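N-acetylneuraminic acid (Sialic acid) synthetase (Leptospira borgpetersenii serovar Hardjo-bovis, PDB 6NCS) probably catalyses the metal-dependent condensation of phosphoenolpyruvate with a mannosamine derivative to form a sialic acid. Local coordinates at residues Q11-G16 / P172-H177; E122-A127 / E138-S143; I126-I131 / C178-P183; D130-T135 / A156-T161; S192-L197 / I205-H210. All blocks are in the same frame, centred on the assembly; numbering follows the deposited sequence.

All five contacts belong to a TIM-barrel protein, and their chemistry follows their place in it. Contacts 1, 2 and 5 are apolar and buried: contact 1 sets the N-terminal hairpin against strand 173-178, while contacts 2 and 5 each pack a helix on a strand of its own beta-alpha-beta unit, with no hydrogen bond across. Contact 3 is buried too, but polar: between the loops that follow strands 123-126 and 173-178, serines, a cysteine, water and citrate meet beside the manganese. Contact 4 shares Asp130 and Ile131 with it and is only partly buried, a mixed packing and water bridge facing the second subunit. Contacts 3 and 5 meet at Cys178, Tyr182 and His210.

Contact 1: residues Q11-G16 / P172-H177; sequences QEITLG and PFILLH. With ACT (acetate ion), chain E.
Pro172, just ahead of strand 173-178, presents its ring to Ile13, the residue of 11-16 that makes this contact. The Ile13 CD1 methyl lies 4.1 Å from Pro172 CB, one apolar carbon against another. Pro172 also borders an acetate ion, probably taken from the crystallisation liquor: Pro172 CG is 3.7 Å from acetate O. At Phe173 the backbone takes over, for Ile13 CD1 comes within 3.5 Å of Phe173 N while the phenyl group leaves on the other side and joins the rings of Phe166 and Phe203. Ile174 then closes the patch. Its CG1 lies 3.5 Å from Ile13 CD1, and the two branched chains pass at a slant. Ile13 reaches this far because its longer branch is fully extended (chi2 180°), with CD1 as the leading atom; a beta-branched residue also suits the extended backbone on both sides. The acetate is held from the hairpin, where Thr14 N donates to acetate OXT at 3.0 Å with an N-H...O angle of 158°.

Ile13 is paired through its backbone with Ile20 in the small hairpin, and Ile174 touches Ile227 of another barrel strand. Within these two segments the link runs through one methyl, while Gln11 and Leu15 attach 11-16 elsewhere, to Glu202 and Glu122. With no hydrogen bond between the segments, their contact rests on close apolar packing, presumably with a hydrophobic contribution.

Contact 2: residues E122-A127 / E138-S143; sequences EILKIA and EAAADS
Leu124 and Ala140 are the closest pair along two backbones that run nearly antiparallel: strand 123-126 and helix 138-143 make an angle of 165° between their N-to-C directions. Their axes approach to 10.0 Å, and the CA atoms of Leu124 and Ala140 are 7.4 Å apart. This is the usual layering of a helix on a parallel strand in an alpha/beta barrel.

Alternate strand residues, Leu124 and Ile126, direct their side chains at the helix, and Ala140 receives both. Leu124 CD1 meets Ala140 CB at 4.1 Å, and Ile126 CD1 meets the same methyl at 4.2 Å. Alanine suits this place because its short side chain lets two large aliphatic groups close directly on the helix surface. Leu124 CD1 also lies 3.7 Å from Ser143 OG. That hydroxyl is turned back on its own helix: with OG set between the backbone N and the carbonyl carbon (chi1 70°), Ser143 OG donates to Ala140 O at 2.6 Å. Ala140 O takes the Ser143 N-H as well, so the carbonyl receives two donors from one residue. A bond to Leu145 N further satisfies OG, which can therefore border a leucine methyl without the cost of an unpaired polar group.

Ile123 and Lys125 project from the other face, against the flanking strands 102-107 and 146-150, and Lys125 NZ forms a salt bridge with Glu229. Backbone bonds join Leu124 and Ile126 to strand 146-150, which completes the beta-alpha-beta unit, while Phe166 of helix 156-168 also touches Ala140.

Contact 3: residues I126-I131 / C178-P183; sequences IASCDI and CVSSYP. With CIT (citric acid), chain D.
Ser128 faces Cys178 and Ser180 with two different atoms. With OG placed opposite the carbonyl carbon (chi1 -66°), the hydroxyl lies beside the cysteine, Ser128 OG being 3.5 Å from Cys178 SG, whereas the methylene carbon takes the serine, Ser128 CB lying 3.6 Å from Ser180 OG. Small side chains let the loops come this close. Ser180, centre of an inverse gamma turn, has its OG hydrogen-bonded to water 1 at 3.1 Å; the same water links weakly to Ser128 OG. Water 1 donates to Tyr182 OH and to citrate O6. The tyrosine meets citrate along its edge, with O4 near the ring plane, and Tyr182 OH donates to citrate O4 at 2.9 Å. From the other loop, Ser128 N gives citrate O5 a weak bond of 3.4 Å.

Citrate O4, O6 and O7 ligate the manganese, as do His210 and His231; Cys178 and Tyr182 touch His210. The serine hydroxyls thus reach the ligand through water 1 and Tyr182 directly, while Lys59, Lys125 and Thr106 complete the citrate site. The lysines make this polar pocket consistent with one for an anionic substrate, although this citrate probably came from the crystallisation liquor.

Contact 4: residues D130-T135 / A156-T161; sequences DICNIT and ASEIET
Cys132 and Glu158 come together because each first torsion places the next atom opposite the carbonyl carbon (chi1 -59° and -74°). The thiol thereby lies along the glutamate chain, Cys132 SG being 4.1 Å from Glu158 CD. Beyond CG the glutamate is extended, and Glu158 OE1 accepts from Ser155 N, just ahead of the helix, and forms a salt bridge with Arg284 of the second subunit; the weakly polar sulfur can lie against the CG-CD part of the chain. On the buried side Ile131, stretched out through both torsions, sets CD1 4.2 Å from Ile159 CG1. Between these two patches water 2 donates to Ile131 O and Glu158 O, each at 2.8 Å, linking turn to helix.

The turn itself is type I, from Asp130 to Asn133. Asn133 ND2 donates to Asp130 OD1 at 3.0 Å, arriving above the carboxylate plane but within the amide plane. Asn133 OD1 caps Leu136 N, an apt use of asparagine at the N-cap.

Thus the turn leading into helix 134-143 leans on the first turns of helix 156-168, its neighbour round the barrel. Ile131 also touches Arg151 and Ala154 after strand 146-150, while Arg288 of the second subunit pairs with Asp130.

Contact 5: residues S192-L197 / I205-H210; sequences SAIQTL and IGYSDH. With MN (manganese (II) ion), chain C.
Ile194 is the first residue of 192-197 to touch strand 205-209, and it touches with both branches. CG2 meets Ile205 CG2 at 4.2 Å, the two isoleucines sliding past each other in opposite directions. The longer branch runs on along the strand: Ile194 CG1 lies 4.1 Å from Gly206 O, and CD1 ends 3.9 Å from Tyr207 CB, roughly at right angles to the tyrosine. An extended chi2 of 164° gives Ile194 that span. One turn further, Leu197 crosses Ile205 almost perpendicularly: Leu197 CB lies 3.9 Å from Ile205 CG2, and Leu197 CD1 reaches the same methyl. Branched aliphatics suit both surfaces, for Ile205 offers CG1, CG2 and CD1 together to the helix.

Farther along 205-210 the side chains are polar. Tyr207 OH donates to Asp209 OD1 at 2.8 Å, through the lone pair that faces away from the other oxygen, while Asp209 OD2 pairs with Lys230. Next, His210 NE2 binds the manganese at 2.1 Å; His231, citrate and water 3 complete the site.

Helix and strand run 152° apart in direction, with axes 8.4 Å from each other, as parts of one beta-alpha-beta unit with strand 173-178. That strand lies beside 205-209 and is bonded to Gly206 by its backbone; helix 215-222 touches Tyr207, and Leu271 of the second subunit packs against Leu197.

Contact 1: residues Q11-G16 / P172-H177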
# COMPACT_ATOMS: atom_id res chain seq x y z
N GLN A 11 -2.71 -7.59 16.98
CA GLN A 11 -3.20 -7.52 18.35
C GLN A 11 -3.06 -6.10 18.87
O GLN A 11 -1.94 -5.59 18.99
CB GLN A 11 -2.43 -8.49 19.24
CG GLN A 11 -2.50 -9.94 18.81
CD GLN A 11 -2.16 -10.89 19.94
OE1 GLN A 11 -1.39 -11.83 19.77
NE2 GLN A 11 -2.75 -10.64 21.11
N GLU A 12 -4.18 -5.46 19.18
CA GLU A 12 -4.14 -4.05 19.52
C GLU A 12 -3.48 -3.84 20.88
O GLU A 12 -3.55 -4.68 21.77
CB GLU A 12 -5.54 -3.44 19.50
CG GLU A 12 -6.48 -4.08 20.48
CD GLU A 12 -7.82 -3.36 20.56
OE1 GLU A 12 -8.13 -2.53 19.68
OE2 GLU A 12 -8.57 -3.65 21.52
N ILE A 13 -2.82 -2.70 21.01
CA ILE A 13 -2.25 -2.26 22.28
C ILE A 13 -3.14 -1.15 22.81
O ILE A 13 -3.21 -0.06 22.22
CB ILE A 13 -0.80 -1.79 22.13
CG1 ILE A 13 0.08 -2.99 21.75
CG2 ILE A 13 -0.33 -1.12 23.41
CD1 ILE A 13 1.51 -2.64 21.58
N THR A 14 -3.82 -1.43 23.91
CA THR A 14 -4.74 -0.49 24.52
C THR A 14 -4.23 -0.16 25.91
O THR A 14 -4.12 -1.05 26.76
CB THR A 14 -6.16 -1.06 24.59
OG1 THR A 14 -6.11 -2.37 25.15
CG2 THR A 14 -6.79 -1.12 23.20
N LEU A 15 -3.90 1.11 26.13
CA LEU A 15 -3.53 1.60 27.46
C LEU A 15 -4.32 2.88 27.68
O LEU A 15 -3.88 3.96 27.28
CB LEU A 15 -2.03 1.81 27.57
CG LEU A 15 -1.56 1.90 29.02
CD1 LEU A 15 -1.73 0.55 29.71
CD2 LEU A 15 -0.13 2.34 29.09
N GLY A 16 -5.49 2.75 28.31
CA GLY A 16 -6.37 3.90 28.43
C GLY A 16 -6.79 4.39 27.05
O GLY A 16 -7.30 3.62 26.22
N PRO A 172 4.25 -5.00 26.00
CA PRO A 172 3.50 -4.48 24.85
C PRO A 172 4.50 -3.90 23.87
O PRO A 172 5.37 -3.12 24.24
CB PRO A 172 2.59 -3.39 25.47
CG PRO A 172 2.68 -3.59 26.95
CD PRO A 172 4.03 -4.20 27.21
N PHE A 173 4.41 -4.35 22.62
CA PHE A 173 5.52 -4.18 21.71
C PHE A 173 5.02 -3.82 20.31
O PHE A 173 4.07 -4.41 19.81
CB PHE A 173 6.36 -5.46 21.66
CG PHE A 173 7.56 -5.36 20.77
CD1 PHE A 173 8.68 -4.66 21.18
CD2 PHE A 173 7.57 -5.97 19.53
CE1 PHE A 173 9.79 -4.55 20.35
CE2 PHE A 173 8.66 -5.87 18.70
CZ PHE A 173 9.79 -5.17 19.12
N ILE A 174 5.70 -2.85 19.71
CA ILE A 174 5.42 -2.35 18.37
C ILE A 174 6.74 -2.31 17.62
O ILE A 174 7.76 -1.86 18.16
CB ILE A 174 4.78 -0.95 18.43
CG1 ILE A 174 3.40 -1.05 19.10
CG2 ILE A 174 4.71 -0.28 17.05
CD1 ILE A 174 2.92 0.26 19.69
N LEU A 175 6.74 -2.76 16.36
CA LEU A 175 7.95 -2.74 15.54
C LEU A 175 7.75 -1.82 14.34
O LEU A 175 6.73 -1.93 13.66
CB LEU A 175 8.29 -4.15 15.09
CG LEU A 175 9.55 -4.37 14.28
CD1 LEU A 175 10.76 -4.02 15.15
CD2 LEU A 175 9.63 -5.84 13.85
N LEU A 176 8.70 -0.92 14.09
CA LEU A 176 8.62 -0.03 12.94
C LEU A 176 9.66 -0.43 11.89
O LEU A 176 10.86 -0.48 12.18
CB LEU A 176 8.85 1.43 13.34
CG LEU A 176 7.99 2.00 14.46
CD1 LEU A 176 8.36 3.48 14.70
CD2 LEU A 176 6.52 1.84 14.14
N HIS A 177 9.20 -0.69 10.67
CA HIS A 177 10.12 -0.71 9.54
C HIS A 177 10.77 0.66 9.40
O HIS A 177 10.16 1.69 9.67
CB HIS A 177 9.39 -1.10 8.25
CG HIS A 177 10.27 -1.00 7.04
ND1 HIS A 177 11.50 -1.63 6.97
CD2 HIS A 177 10.13 -0.32 5.88
CE1 HIS A 177 12.07 -1.34 5.81
NE2 HIS A 177 11.26 -0.55 5.13
C ACT E . -1.66 -3.82 25.92
O ACT E . -0.96 -3.02 26.62
OXT ACT E . -2.87 -3.71 25.55
CH3 ACT E . -0.90 -5.12 25.45

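Contact 2: residues E122-A127 / E138-S143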
# COMPACT_ATOMS: atom_id res chain seq x y z
N GLU A 122 4.58 6.41 29.49
CA GLU A 122 3.95 5.10 29.32
C GLU A 122 4.46 4.35 28.10
O GLU A 122 4.15 3.16 27.97
CB GLU A 122 2.42 5.25 29.22
CG GLU A 122 1.75 5.69 30.53
CD GLU A 122 1.94 4.70 31.68
OE1 GLU A 122 2.17 3.49 31.43
OE2 GLU A 122 1.85 5.13 32.86
N ILE A 123 5.21 5.01 27.22
CA ILE A 123 5.77 4.42 26.00
C ILE A 123 7.24 4.76 25.93
O ILE A 123 7.64 5.90 26.21
CB ILE A 123 5.07 4.93 24.73
CG1 ILE A 123 3.57 4.71 24.76
CG2 ILE A 123 5.64 4.24 23.49
CD1 ILE A 123 2.90 5.11 23.45
N LEU A 124 8.06 3.79 25.52
CA LEU A 124 9.46 4.01 25.21
C LEU A 124 9.71 3.74 23.73
O LEU A 124 9.21 2.75 23.18
CB LEU A 124 10.37 3.09 26.04
CG LEU A 124 10.31 3.16 27.57
CD1 LEU A 124 11.06 1.98 28.15
CD2 LEU A 124 10.93 4.47 28.04
N LYS A 125 10.49 4.60 23.09
CA LYS A 125 11.00 4.32 21.76
C LYS A 125 12.45 3.86 21.87
O LYS A 125 13.22 4.45 22.63
CB LYS A 125 10.93 5.57 20.87
CG LYS A 125 11.62 5.42 19.52
CD LYS A 125 10.83 4.54 18.60
CE LYS A 125 11.66 4.15 17.38
NZ LYS A 125 12.03 5.33 16.54
N ILE A 126 12.82 2.83 21.12
CA ILE A 126 14.22 2.39 21.03
C ILE A 126 14.68 2.61 19.60
O ILE A 126 14.05 2.11 18.65
CB ILE A 126 14.40 0.93 21.44
CG1 ILE A 126 13.95 0.71 22.89
CG2 ILE A 126 15.87 0.52 21.28
CD1 ILE A 126 14.78 1.46 23.91
N ALA A 127 15.77 3.36 19.45
CA ALA A 127 16.28 3.78 18.15
C ALA A 127 16.82 2.59 17.36
O ALA A 127 17.21 1.57 17.92
CB ALA A 127 17.39 4.82 18.34
N GLU A 138 16.92 -5.13 27.11
CA GLU A 138 16.48 -5.87 28.28
C GLU A 138 15.90 -4.94 29.34
O GLU A 138 14.93 -5.28 30.02
CB GLU A 138 17.64 -6.70 28.85
CG GLU A 138 17.92 -7.97 28.03
CD GLU A 138 19.12 -8.75 28.55
OE1 GLU A 138 19.99 -8.15 29.23
OE2 GLU A 138 19.19 -9.97 28.27
N ALA A 139 16.48 -3.75 29.49
CA ALA A 139 15.94 -2.81 30.46
C ALA A 139 14.58 -2.28 30.02
O ALA A 139 13.68 -2.08 30.84
CB ALA A 139 16.91 -1.65 30.68
N ALA A 140 14.42 -2.04 28.71
CA ALA A 140 13.12 -1.62 28.20
C ALA A 140 12.07 -2.71 28.39
O ALA A 140 10.94 -2.43 28.80
CB ALA A 140 13.24 -1.25 26.73
N ALA A 141 12.44 -3.97 28.12
CA ALA A 141 11.49 -5.06 28.30
C ALA A 141 11.11 -5.22 29.77
O ALA A 141 9.94 -5.49 30.09
CB ALA A 141 12.09 -6.36 27.75
N ASP A 142 12.09 -5.09 30.68
CA ASP A 142 11.83 -5.24 32.11
C ASP A 142 10.98 -4.12 32.69
O ASP A 142 10.40 -4.28 33.76
CB ASP A 142 13.15 -5.30 32.89
CG ASP A 142 13.97 -6.52 32.54
OD1 ASP A 142 13.43 -7.43 31.88
OD2 ASP A 142 15.16 -6.57 32.92
N SER A 143 10.91 -2.97 32.01
CA SER A 143 10.21 -1.81 32.54
C SER A 143 8.70 -2.03 32.58
O SER A 143 8.00 -1.37 33.36
CB SER A 143 10.53 -0.57 31.71
OG SER A 143 9.92 -0.67 30.43

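Contact 3: residues I126-I131 / C178-P183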
# COMPACT_ATOMS: atom_id res chain seq x y z
N ILE A 126 12.82 2.83 21.12
CA ILE A 126 14.22 2.39 21.03
C ILE A 126 14.68 2.61 19.60
O ILE A 126 14.05 2.11 18.65
CB ILE A 126 14.40 0.93 21.44
CG1 ILE A 126 13.95 0.71 22.89
CG2 ILE A 126 15.87 0.52 21.28
CD1 ILE A 126 14.78 1.46 23.91
N ALA A 127 15.77 3.36 19.45
CA ALA A 127 16.28 3.78 18.15
C ALA A 127 16.82 2.59 17.36
O ALA A 127 17.21 1.57 17.92
CB ALA A 127 17.39 4.82 18.34
N SER A 128 16.86 2.76 16.03
CA SER A 128 17.35 1.69 15.16
C SER A 128 18.76 1.27 15.54
O SER A 128 19.07 0.07 15.58
CB SER A 128 17.32 2.12 13.70
OG SER A 128 15.98 2.31 13.24
N CYS A 129 19.63 2.24 15.83
CA CYS A 129 21.01 1.94 16.17
C CYS A 129 21.14 1.10 17.43
O CYS A 129 22.24 0.60 17.71
CB CYS A 129 21.80 3.24 16.34
SG CYS A 129 21.26 4.22 17.78
N ASP A 130 20.07 0.94 18.21
CA ASP A 130 20.12 0.17 19.45
C ASP A 130 19.41 -1.17 19.32
O ASP A 130 19.10 -1.80 20.33
CB ASP A 130 19.55 1.00 20.60
CG ASP A 130 20.53 2.03 21.08
OD1 ASP A 130 21.74 1.72 21.02
OD2 ASP A 130 20.11 3.14 21.48
N ILE A 131 19.16 -1.62 18.09
CA ILE A 131 18.49 -2.91 17.94
C ILE A 131 19.39 -4.07 18.36
O ILE A 131 18.90 -5.18 18.56
CB ILE A 131 17.97 -3.06 16.50
CG1 ILE A 131 16.99 -4.24 16.41
CG2 ILE A 131 19.13 -3.20 15.52
CD1 ILE A 131 16.03 -4.17 15.26
N CYS A 178 12.04 0.66 8.99
CA CYS A 178 12.85 1.86 9.02
C CYS A 178 14.09 1.59 8.18
O CYS A 178 14.54 0.44 8.10
CB CYS A 178 13.25 2.22 10.47
SG CYS A 178 14.19 3.75 10.64
N VAL A 179 14.60 2.63 7.53
CA VAL A 179 15.84 2.54 6.77
C VAL A 179 16.77 3.63 7.28
O VAL A 179 16.46 4.82 7.15
CB VAL A 179 15.62 2.69 5.26
CG1 VAL A 179 16.94 2.61 4.50
CG2 VAL A 179 14.64 1.63 4.78
N SER A 180 17.90 3.22 7.88
CA SER A 180 18.87 4.15 8.47
C SER A 180 19.78 4.73 7.39
O SER A 180 21.00 4.56 7.38
CB SER A 180 19.69 3.45 9.55
OG SER A 180 18.85 3.03 10.61
N SER A 181 19.15 5.46 6.47
CA SER A 181 19.82 6.19 5.41
C SER A 181 19.43 7.66 5.51
O SER A 181 18.26 7.98 5.73
CB SER A 181 19.44 5.62 4.03
OG SER A 181 20.12 6.28 2.99
N TYR A 182 20.39 8.56 5.34
CA TYR A 182 20.16 9.98 5.62
C TYR A 182 20.69 10.86 4.49
O TYR A 182 21.92 10.97 4.31
CB TYR A 182 20.80 10.36 6.95
CG TYR A 182 20.17 9.63 8.12
CD1 TYR A 182 20.62 8.36 8.50
CD2 TYR A 182 19.11 10.18 8.83
CE1 TYR A 182 20.04 7.68 9.55
CE2 TYR A 182 18.53 9.51 9.89
CZ TYR A 182 18.99 8.26 10.24
OH TYR A 182 18.41 7.58 11.29
N PRO A 183 19.81 11.47 3.68
CA PRO A 183 18.37 11.21 3.71
C PRO A 183 18.03 9.94 2.95
O PRO A 183 18.83 9.47 2.14
CB PRO A 183 17.78 12.44 3.01
CG PRO A 183 18.85 12.88 2.07
CD PRO A 183 20.17 12.54 2.72
C1 CIT D . 14.63 7.65 17.65
O1 CIT D . 14.13 8.19 18.64
O2 CIT D . 13.99 6.75 17.08
C2 CIT D . 15.99 8.12 17.17
C3 CIT D . 16.07 8.39 15.66
O7 CIT D . 15.07 9.36 15.25
C4 CIT D . 17.47 8.93 15.41
C5 CIT D . 17.68 9.44 14.01
O3 CIT D . 18.74 10.06 13.76
O4 CIT D . 16.84 9.27 13.09
C6 CIT D . 15.94 7.09 14.87
O5 CIT D . 16.51 6.05 15.26
O6 CIT D . 15.27 7.06 13.80
O HOH W 1 17.04 5.13 11.99

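Contact 4: residues D130-T135 / A156-T161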
# COMPACT_ATOMS: atom_id res chain seq x y z
N ASP A 130 20.07 0.94 18.21
CA ASP A 130 20.12 0.17 19.45
C ASP A 130 19.41 -1.17 19.32
O ASP A 130 19.10 -1.80 20.33
CB ASP A 130 19.55 1.00 20.60
CG ASP A 130 20.53 2.03 21.08
OD1 ASP A 130 21.74 1.72 21.02
OD2 ASP A 130 20.11 3.14 21.48
N ILE A 131 19.16 -1.62 18.09
CA ILE A 131 18.49 -2.91 17.94
C ILE A 131 19.39 -4.07 18.36
O ILE A 131 18.90 -5.18 18.56
CB ILE A 131 17.97 -3.06 16.50
CG1 ILE A 131 16.99 -4.24 16.41
CG2 ILE A 131 19.13 -3.20 15.52
CD1 ILE A 131 16.03 -4.17 15.26
N CYS A 132 20.70 -3.82 18.52
CA CYS A 132 21.63 -4.80 19.05
C CYS A 132 22.18 -4.37 20.41
O CYS A 132 23.18 -4.93 20.86
CB CYS A 132 22.78 -5.04 18.08
SG CYS A 132 22.22 -5.62 16.47
N ASN A 133 21.55 -3.39 21.05
CA ASN A 133 21.96 -2.91 22.37
C ASN A 133 21.23 -3.75 23.42
O ASN A 133 20.18 -3.36 23.96
CB ASN A 133 21.65 -1.42 22.49
CG ASN A 133 22.28 -0.77 23.71
OD1 ASN A 133 22.52 -1.42 24.73
ND2 ASN A 133 22.53 0.53 23.61
N ILE A 134 21.79 -4.92 23.72
CA ILE A 134 21.07 -5.92 24.51
C ILE A 134 20.75 -5.38 25.90
O ILE A 134 19.64 -5.57 26.41
CB ILE A 134 21.89 -7.23 24.59
CG1 ILE A 134 22.23 -7.72 23.18
CG2 ILE A 134 21.10 -8.29 25.36
CD1 ILE A 134 21.02 -7.95 22.31
N THR A 135 21.71 -4.70 26.53
CA THR A 135 21.47 -4.15 27.86
C THR A 135 20.28 -3.19 27.85
O THR A 135 19.42 -3.25 28.73
CB THR A 135 22.73 -3.45 28.37
OG1 THR A 135 23.78 -4.41 28.52
CG2 THR A 135 22.46 -2.78 29.70
N ALA A 156 17.07 -10.09 9.45
CA ALA A 156 15.94 -10.81 10.03
C ALA A 156 16.33 -11.48 11.34
O ALA A 156 15.54 -11.49 12.29
CB ALA A 156 15.41 -11.85 9.03
N SER A 157 17.54 -12.02 11.41
CA SER A 157 17.99 -12.66 12.64
C SER A 157 18.16 -11.64 13.76
O SER A 157 17.85 -11.93 14.92
CB SER A 157 19.29 -13.42 12.40
OG SER A 157 20.33 -12.56 11.96
N GLU A 158 18.65 -10.45 13.43
CA GLU A 158 18.83 -9.42 14.46
C GLU A 158 17.48 -8.96 14.99
O GLU A 158 17.33 -8.69 16.19
CB GLU A 158 19.63 -8.25 13.89
CG GLU A 158 21.11 -8.58 13.74
CD GLU A 158 21.88 -7.60 12.87
OE1 GLU A 158 21.25 -6.75 12.22
OE2 GLU A 158 23.12 -7.70 12.83
N ILE A 159 16.49 -8.86 14.10
CA ILE A 159 15.13 -8.50 14.51
C ILE A 159 14.55 -9.56 15.44
O ILE A 159 13.95 -9.25 16.48
CB ILE A 159 14.24 -8.29 13.27
CG1 ILE A 159 14.69 -7.05 12.50
CG2 ILE A 159 12.76 -8.22 13.66
CD1 ILE A 159 14.00 -6.89 11.14
N GLU A 160 14.70 -10.83 15.06
CA GLU A 160 14.15 -11.91 15.88
C GLU A 160 14.76 -11.92 17.27
O GLU A 160 14.06 -12.13 18.27
CB GLU A 160 14.37 -13.26 15.18
CG GLU A 160 13.64 -14.43 15.83
CD GLU A 160 12.12 -14.31 15.76
OE1 GLU A 160 11.61 -13.66 14.82
OE2 GLU A 160 11.43 -14.87 16.64
N THR A 161 16.08 -11.69 17.36
CA THR A 161 16.73 -11.64 18.67
C THR A 161 16.15 -10.50 19.51
O THR A 161 15.86 -10.68 20.69
CB THR A 161 18.24 -11.49 18.51
OG1 THR A 161 18.75 -12.67 17.88
CG2 THR A 161 18.93 -11.30 19.85
O HOH W 2 19.36 -7.92 17.93

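Contact 5: residues S192-L197 / I205-H210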
# COMPACT_ATOMS: atom_id res chain seq x y z
N SER A 192 7.63 -2.86 1.14
CA SER A 192 6.98 -4.15 1.28
C SER A 192 7.52 -4.95 2.46
O SER A 192 6.92 -5.98 2.81
CB SER A 192 7.08 -4.96 -0.02
OG SER A 192 8.42 -5.21 -0.38
N ALA A 193 8.61 -4.50 3.09
CA ALA A 193 9.04 -5.14 4.34
C ALA A 193 7.96 -5.03 5.41
O ALA A 193 7.92 -5.86 6.33
CB ALA A 193 10.34 -4.51 4.84
N ILE A 194 7.11 -4.01 5.33
CA ILE A 194 6.01 -3.87 6.29
C ILE A 194 5.10 -5.09 6.24
O ILE A 194 4.75 -5.67 7.28
CB ILE A 194 5.24 -2.56 6.03
CG1 ILE A 194 6.14 -1.36 6.37
CG2 ILE A 194 3.90 -2.54 6.81
CD1 ILE A 194 5.66 -0.03 5.80
N GLN A 195 4.72 -5.53 5.03
CA GLN A 195 3.87 -6.70 4.93
C GLN A 195 4.62 -7.97 5.32
O GLN A 195 4.02 -8.89 5.89
CB GLN A 195 3.31 -6.83 3.51
CG GLN A 195 2.13 -5.96 3.25
CD GLN A 195 0.94 -6.32 4.12
OE1 GLN A 195 0.74 -7.49 4.46
NE2 GLN A 195 0.15 -5.32 4.48
N THR A 196 5.91 -8.05 4.98
CA THR A 196 6.72 -9.18 5.43
C THR A 196 6.69 -9.29 6.95
O THR A 196 6.52 -10.39 7.50
CB THR A 196 8.16 -9.00 4.94
OG1 THR A 196 8.16 -9.02 3.51
CG2 THR A 196 9.06 -10.11 5.46
N LEU A 197 6.82 -8.16 7.64
CA LEU A 197 6.78 -8.17 9.10
C LEU A 197 5.37 -8.49 9.61
O LEU A 197 5.22 -9.22 10.59
CB LEU A 197 7.26 -6.83 9.66
CG LEU A 197 8.74 -6.49 9.44
CD1 LEU A 197 8.97 -5.05 9.86
CD2 LEU A 197 9.62 -7.44 10.26
N ILE A 205 2.70 -3.35 13.33
CA ILE A 205 3.86 -2.98 12.53
C ILE A 205 3.61 -1.59 11.95
O ILE A 205 2.51 -1.32 11.44
CB ILE A 205 4.12 -3.98 11.38
CG1 ILE A 205 4.22 -5.41 11.93
CG2 ILE A 205 5.37 -3.59 10.60
CD1 ILE A 205 5.35 -5.58 12.91
N GLY A 206 4.62 -0.73 12.01
CA GLY A 206 4.48 0.57 11.38
C GLY A 206 5.72 0.95 10.60
O GLY A 206 6.48 0.08 10.15
N TYR A 207 5.96 2.25 10.47
CA TYR A 207 7.03 2.75 9.61
C TYR A 207 7.57 4.05 10.18
O TYR A 207 6.80 4.95 10.52
CB TYR A 207 6.51 2.96 8.18
CG TYR A 207 7.53 3.64 7.28
CD1 TYR A 207 8.72 2.99 6.94
CD2 TYR A 207 7.34 4.94 6.83
CE1 TYR A 207 9.67 3.61 6.15
CE2 TYR A 207 8.28 5.57 6.04
CZ TYR A 207 9.44 4.90 5.71
OH TYR A 207 10.40 5.53 4.94
N SER A 208 8.90 4.15 10.25
CA SER A 208 9.58 5.37 10.65
C SER A 208 10.31 5.96 9.45
O SER A 208 11.11 5.27 8.81
CB SER A 208 10.57 5.10 11.79
OG SER A 208 11.20 6.30 12.19
N ASP A 209 10.03 7.22 9.13
CA ASP A 209 10.51 7.82 7.89
C ASP A 209 11.76 8.67 8.10
O ASP A 209 11.87 9.40 9.09
CB ASP A 209 9.44 8.69 7.24
CG ASP A 209 9.85 9.14 5.84
OD1 ASP A 209 9.99 8.27 4.96
OD2 ASP A 209 10.02 10.35 5.62
N HIS A 210 12.66 8.61 7.12
CA HIS A 210 13.82 9.50 7.07
C HIS A 210 13.98 10.10 5.68
O HIS A 210 15.09 10.45 5.25
CB HIS A 210 15.08 8.77 7.52
CG HIS A 210 15.02 8.35 8.95
ND1 HIS A 210 14.61 7.09 9.34
CD2 HIS A 210 15.22 9.05 10.09
CE1 HIS A 210 14.61 7.02 10.66
NE2 HIS A 210 14.97 8.20 11.14
MN MN C . 14.84 8.99 13.11
O HOH W 3 12.93 8.73 13.48